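Local coordinates for argonaute protein (Marinitoga piezophila, PDB 5I4A) that uses short 5'-hydroxyl guide RNAs to find complementary single-stranded DNA or RNA targets and cleaves them, possibly in defence against mobile genetic elements, at residues Asp12-Asn24 with Asp49-Ile62. Residues are numbered along the deposited sequence; the frame is centred on the assembly and turned at random.
Sequences DIPKKIKRLYFYN and DLVWIEIPDIDFQI
Three hydrogen-bonded antiparallel pairs, K18 with I55, L20 with I53 and F22 with V51, join strand 16-22 to strand 51-56, and they illustrate how one ladder can carry two different faces. Around L20, F22, V51 and I53 one face is apolar and buried, with K18 at its margin. The F22 ring is met by two side chains: I53 CG2 lies 4.0 Å from F22 CE1, in the ring plane at the edge, while I62, coming from the opposite direction, brings CD1 to 3.5 Å from F22 CZ. L20 CD1 meets I55 CD1 beside them, and helix 29-40 covers V51.

On the other face R19, Y21, W52 and E54 stand side by side. W52 CB lies over one face of the Y21 ring, 4.0 Å from its centroid, in a CH-pi contact. R19 runs alongside, CD 3.5 Å from W52 CE3, and bends at chi3 (51°); its NH1 forms a salt bridge with E54 OE2, though the modelled 2.4 Å is implausibly short and the exact geometry doubtful. E76 OE1 of strand 74-79 forms a salt bridge with R19 NE and a hydrogen bond with Y21 OH, tying both side chains to the next strand.

Where strand 16-22 begins and strand 51-56 ends, K16 CD still touches D57 OD2 (3.1 Å), but the charged ends meet through water or stay apart: one molecule bridges K18 NZ and D57 OD1, another links P14 O and K16 O to D57 N, and K16 NZ, 4.1 Å from D57 OD2, is beyond salt-bridge distance of this opposite charge. With strands 45-46 and 74-79 outermost, this pair forms the centre of the four-stranded antiparallel sheet of the Argonaute N-terminal domain.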
# COMPACT_ATOMS: atom_id res chain seq x y z
N ASP A 12 -17.94 -16.02 -19.07
CA ASP A 12 -19.15 -16.49 -19.74
C ASP A 12 -19.48 -17.88 -19.22
O ASP A 12 -19.16 -18.89 -19.85
CB ASP A 12 -18.97 -16.48 -21.26
CG ASP A 12 -20.22 -16.93 -21.99
OD1 ASP A 12 -21.16 -16.13 -22.12
OD2 ASP A 12 -20.26 -18.10 -22.44
N ILE A 13 -20.13 -17.93 -18.06
CA ILE A 13 -20.62 -19.18 -17.47
C ILE A 13 -21.98 -18.91 -16.84
O ILE A 13 -22.34 -17.76 -16.58
CB ILE A 13 -19.65 -19.75 -16.41
CG1 ILE A 13 -19.58 -18.81 -15.20
CG2 ILE A 13 -18.27 -20.00 -16.99
CD1 ILE A 13 -18.87 -19.42 -14.01
N PRO A 14 -22.77 -19.96 -16.61
CA PRO A 14 -24.03 -19.77 -15.88
C PRO A 14 -23.80 -19.12 -14.52
O PRO A 14 -22.88 -19.50 -13.79
CB PRO A 14 -24.57 -21.20 -15.74
CG PRO A 14 -24.00 -21.93 -16.91
CD PRO A 14 -22.64 -21.33 -17.15
N LYS A 15 -24.64 -18.14 -14.20
CA LYS A 15 -24.54 -17.43 -12.93
C LYS A 15 -25.22 -18.23 -11.82
O LYS A 15 -26.19 -17.80 -11.19
CB LYS A 15 -25.15 -16.03 -13.03
CG LYS A 15 -24.43 -15.07 -13.97
CD LYS A 15 -22.96 -15.42 -14.15
CE LYS A 15 -22.30 -14.48 -15.15
NZ LYS A 15 -21.03 -15.04 -15.70
N LYS A 16 -24.69 -19.43 -11.58
CA LYS A 16 -25.25 -20.32 -10.58
C LYS A 16 -24.17 -21.27 -10.09
O LYS A 16 -23.21 -21.57 -10.81
CB LYS A 16 -26.44 -21.11 -11.15
CG LYS A 16 -26.09 -21.96 -12.35
CD LYS A 16 -27.28 -22.75 -12.86
CE LYS A 16 -28.23 -21.87 -13.65
NZ LYS A 16 -29.39 -22.64 -14.17
N ILE A 17 -24.35 -21.75 -8.86
CA ILE A 17 -23.43 -22.68 -8.23
C ILE A 17 -24.18 -23.97 -7.95
O ILE A 17 -25.32 -23.95 -7.49
CB ILE A 17 -22.84 -22.10 -6.92
CG1 ILE A 17 -22.04 -20.83 -7.22
CG2 ILE A 17 -21.98 -23.12 -6.20
CD1 ILE A 17 -21.01 -21.00 -8.32
N LYS A 18 -23.53 -25.10 -8.24
CA LYS A 18 -24.09 -26.42 -7.97
C LYS A 18 -23.34 -27.04 -6.80
O LYS A 18 -22.10 -26.99 -6.75
CB LYS A 18 -24.00 -27.33 -9.20
CG LYS A 18 -24.58 -28.71 -8.98
CD LYS A 18 -25.28 -29.25 -10.22
CE LYS A 18 -24.38 -30.16 -11.03
NZ LYS A 18 -25.11 -30.75 -12.19
N ARG A 19 -24.08 -27.62 -5.86
CA ARG A 19 -23.50 -28.29 -4.71
C ARG A 19 -23.86 -29.77 -4.76
O ARG A 19 -25.04 -30.13 -4.69
CB ARG A 19 -23.98 -27.66 -3.40
CG ARG A 19 -23.39 -28.32 -2.16
CD ARG A 19 -23.38 -27.40 -0.95
NE ARG A 19 -24.67 -26.77 -0.69
CZ ARG A 19 -24.86 -25.47 -0.54
NH1 ARG A 19 -23.83 -24.64 -0.62
NH2 ARG A 19 -26.07 -24.99 -0.30
N LEU A 20 -22.84 -30.62 -4.89
CA LEU A 20 -23.00 -32.06 -4.97
C LEU A 20 -22.58 -32.69 -3.64
O LEU A 20 -21.72 -32.17 -2.94
CB LEU A 20 -22.16 -32.65 -6.10
CG LEU A 20 -22.32 -31.99 -7.48
CD1 LEU A 20 -21.40 -32.64 -8.49
CD2 LEU A 20 -23.76 -32.07 -7.94
N TYR A 21 -23.19 -33.83 -3.32
CA TYR A 21 -22.97 -34.50 -2.05
C TYR A 21 -22.46 -35.92 -2.27
O TYR A 21 -22.80 -36.57 -3.27
CB TYR A 21 -24.25 -34.54 -1.21
CG TYR A 21 -24.67 -33.19 -0.67
CD1 TYR A 21 -25.43 -32.32 -1.44
CD2 TYR A 21 -24.31 -32.79 0.60
CE1 TYR A 21 -25.82 -31.09 -0.96
CE2 TYR A 21 -24.69 -31.56 1.10
CZ TYR A 21 -25.45 -30.71 0.32
OH TYR A 21 -25.83 -29.49 0.81
N PHE A 22 -21.65 -36.39 -1.33
CA PHE A 22 -21.08 -37.73 -1.37
C PHE A 22 -21.08 -38.30 0.04
O PHE A 22 -20.98 -37.56 1.03
CB PHE A 22 -19.65 -37.72 -1.93
CG PHE A 22 -19.55 -37.11 -3.30
CD1 PHE A 22 -19.39 -35.74 -3.45
CD2 PHE A 22 -19.61 -37.90 -4.43
CE1 PHE A 22 -19.30 -35.17 -4.70
CE2 PHE A 22 -19.52 -37.33 -5.69
CZ PHE A 22 -19.36 -35.97 -5.83
N TYR A 23 -21.21 -39.62 0.14
CA TYR A 23 -21.18 -40.29 1.43
C TYR A 23 -20.31 -41.54 1.36
O TYR A 23 -20.45 -42.34 0.43
CB TYR A 23 -22.58 -40.67 1.92
CG TYR A 23 -22.54 -41.41 3.23
CD1 TYR A 23 -22.32 -40.74 4.42
CD2 TYR A 23 -22.69 -42.79 3.27
CE1 TYR A 23 -22.27 -41.42 5.62
CE2 TYR A 23 -22.64 -43.48 4.47
CZ TYR A 23 -22.43 -42.79 5.64
OH TYR A 23 -22.37 -43.47 6.83
N ASN A 24 -19.43 -41.70 2.34
CA ASN A 24 -18.53 -42.85 2.42
C ASN A 24 -18.65 -43.46 3.81
O ASN A 24 -18.29 -42.79 4.81
CB ASN A 24 -17.09 -42.43 2.12
CG ASN A 24 -16.15 -43.62 1.97
OD1 ASN A 24 -16.36 -44.68 2.56
ND2 ASN A 24 -15.09 -43.43 1.18
N ASP A 49 -21.59 -36.34 8.62
CA ASP A 49 -21.67 -37.56 7.82
C ASP A 49 -21.51 -37.35 6.32
O ASP A 49 -21.06 -38.27 5.64
CB ASP A 49 -23.00 -38.29 8.08
CG ASP A 49 -23.09 -38.89 9.48
OD1 ASP A 49 -23.33 -38.13 10.44
OD2 ASP A 49 -22.92 -40.12 9.61
N LEU A 50 -21.84 -36.18 5.78
CA LEU A 50 -21.81 -35.95 4.34
C LEU A 50 -20.63 -35.06 3.96
O LEU A 50 -20.24 -34.14 4.68
CB LEU A 50 -23.11 -35.30 3.86
CG LEU A 50 -24.36 -36.19 3.88
CD1 LEU A 50 -25.59 -35.37 3.52
CD2 LEU A 50 -24.19 -37.36 2.92
N VAL A 51 -20.06 -35.35 2.79
CA VAL A 51 -19.01 -34.54 2.17
C VAL A 51 -19.59 -33.93 0.91
O VAL A 51 -20.25 -34.61 0.12
CB VAL A 51 -17.77 -35.39 1.86
CG1 VAL A 51 -16.83 -34.65 0.91
CG2 VAL A 51 -17.04 -35.76 3.15
N TRP A 52 -19.34 -32.63 0.70
CA TRP A 52 -19.92 -31.93 -0.43
C TRP A 52 -18.90 -31.04 -1.11
O TRP A 52 -17.82 -30.75 -0.57
CB TRP A 52 -21.15 -31.11 -0.01
CG TRP A 52 -21.04 -30.41 1.31
CD1 TRP A 52 -21.27 -30.95 2.54
CD2 TRP A 52 -20.72 -29.03 1.52
NE1 TRP A 52 -21.09 -29.99 3.51
CE2 TRP A 52 -20.75 -28.81 2.92
CE3 TRP A 52 -20.39 -27.96 0.68
CZ2 TRP A 52 -20.47 -27.56 3.48
CZ3 TRP A 52 -20.12 -26.73 1.24
CH2 TRP A 52 -20.16 -26.54 2.63
N ILE A 53 -19.25 -30.60 -2.32
CA ILE A 53 -18.41 -29.72 -3.13
C ILE A 53 -19.31 -28.73 -3.85
O ILE A 53 -20.38 -29.10 -4.36
CB ILE A 53 -17.54 -30.52 -4.12
CG1 ILE A 53 -16.60 -29.59 -4.89
CG2 ILE A 53 -18.41 -31.34 -5.08
CD1 ILE A 53 -15.73 -30.30 -5.90
N GLU A 54 -18.90 -27.47 -3.87
CA GLU A 54 -19.61 -26.41 -4.57
C GLU A 54 -18.82 -26.03 -5.81
O GLU A 54 -17.65 -25.63 -5.71
CB GLU A 54 -19.83 -25.21 -3.66
CG GLU A 54 -20.81 -25.48 -2.53
CD GLU A 54 -20.59 -24.59 -1.32
OE1 GLU A 54 -19.56 -23.89 -1.27
OE2 GLU A 54 -21.45 -24.61 -0.41
N ILE A 55 -19.44 -26.17 -6.98
CA ILE A 55 -18.74 -26.01 -8.26
C ILE A 55 -19.55 -25.08 -9.15
O ILE A 55 -20.76 -24.86 -8.92
CB ILE A 55 -18.52 -27.37 -8.96
CG1 ILE A 55 -19.86 -28.07 -9.21
CG2 ILE A 55 -17.58 -28.25 -8.16
CD1 ILE A 55 -19.80 -29.17 -10.24
N PRO A 56 -18.92 -24.50 -10.17
CA PRO A 56 -19.69 -23.80 -11.19
C PRO A 56 -20.54 -24.78 -11.98
O PRO A 56 -20.26 -25.98 -12.03
CB PRO A 56 -18.61 -23.16 -12.09
CG PRO A 56 -17.33 -23.24 -11.31
CD PRO A 56 -17.47 -24.44 -10.43
N ASP A 57 -21.60 -24.26 -12.59
CA ASP A 57 -22.52 -25.09 -13.37
C ASP A 57 -21.92 -25.38 -14.75
O ASP A 57 -22.45 -24.99 -15.79
CB ASP A 57 -23.88 -24.42 -13.48
CG ASP A 57 -24.92 -25.32 -14.12
OD1 ASP A 57 -24.74 -26.56 -14.06
OD2 ASP A 57 -25.91 -24.80 -14.68
N ILE A 58 -20.79 -26.08 -14.73
CA ILE A 58 -20.08 -26.47 -15.94
C ILE A 58 -19.69 -27.93 -15.81
O ILE A 58 -19.84 -28.54 -14.75
CB ILE A 58 -18.84 -25.59 -16.20
CG1 ILE A 58 -18.05 -25.36 -14.91
CG2 ILE A 58 -19.26 -24.26 -16.82
CD1 ILE A 58 -16.99 -26.41 -14.62
N ASP A 59 -19.19 -28.50 -16.90
CA ASP A 59 -18.72 -29.88 -16.87
C ASP A 59 -17.52 -29.98 -15.94
O ASP A 59 -16.51 -29.29 -16.13
CB ASP A 59 -18.36 -30.36 -18.27
CG ASP A 59 -18.38 -31.87 -18.38
OD1 ASP A 59 -19.44 -32.48 -18.10
OD2 ASP A 59 -17.34 -32.46 -18.73
N PHE A 60 -17.64 -30.84 -14.93
CA PHE A 60 -16.64 -30.96 -13.87
C PHE A 60 -16.50 -32.44 -13.56
O PHE A 60 -17.34 -33.03 -12.88
CB PHE A 60 -17.08 -30.17 -12.64
CG PHE A 60 -16.00 -30.00 -11.60
CD1 PHE A 60 -15.50 -31.09 -10.91
CD2 PHE A 60 -15.52 -28.74 -11.29
CE1 PHE A 60 -14.52 -30.94 -9.95
CE2 PHE A 60 -14.54 -28.58 -10.32
CZ PHE A 60 -14.04 -29.68 -9.65
N GLN A 61 -15.43 -33.05 -14.07
CA GLN A 61 -15.19 -34.48 -13.90
C GLN A 61 -14.38 -34.69 -12.62
O GLN A 61 -13.21 -34.31 -12.55
CB GLN A 61 -14.46 -35.05 -15.12
CG GLN A 61 -15.21 -34.86 -16.43
CD GLN A 61 -16.39 -35.81 -16.59
OE1 GLN A 61 -17.47 -35.57 -16.07
NE2 GLN A 61 -16.16 -36.90 -17.32
N ILE A 62 -15.01 -35.31 -11.63
CA ILE A 62 -14.38 -35.50 -10.33
C ILE A 62 -13.50 -36.75 -10.35
O ILE A 62 -13.81 -37.75 -11.01
CB ILE A 62 -15.45 -35.58 -9.22
CG1 ILE A 62 -16.25 -34.27 -9.17
CG2 ILE A 62 -14.82 -35.85 -7.86
CD1 ILE A 62 -17.36 -34.27 -8.15
O HOH W 1 -21.72 -21.55 -12.78
O HOH W 2 -26.49 -28.78 -13.27
O HOH W 3 -19.07 -39.41 4.10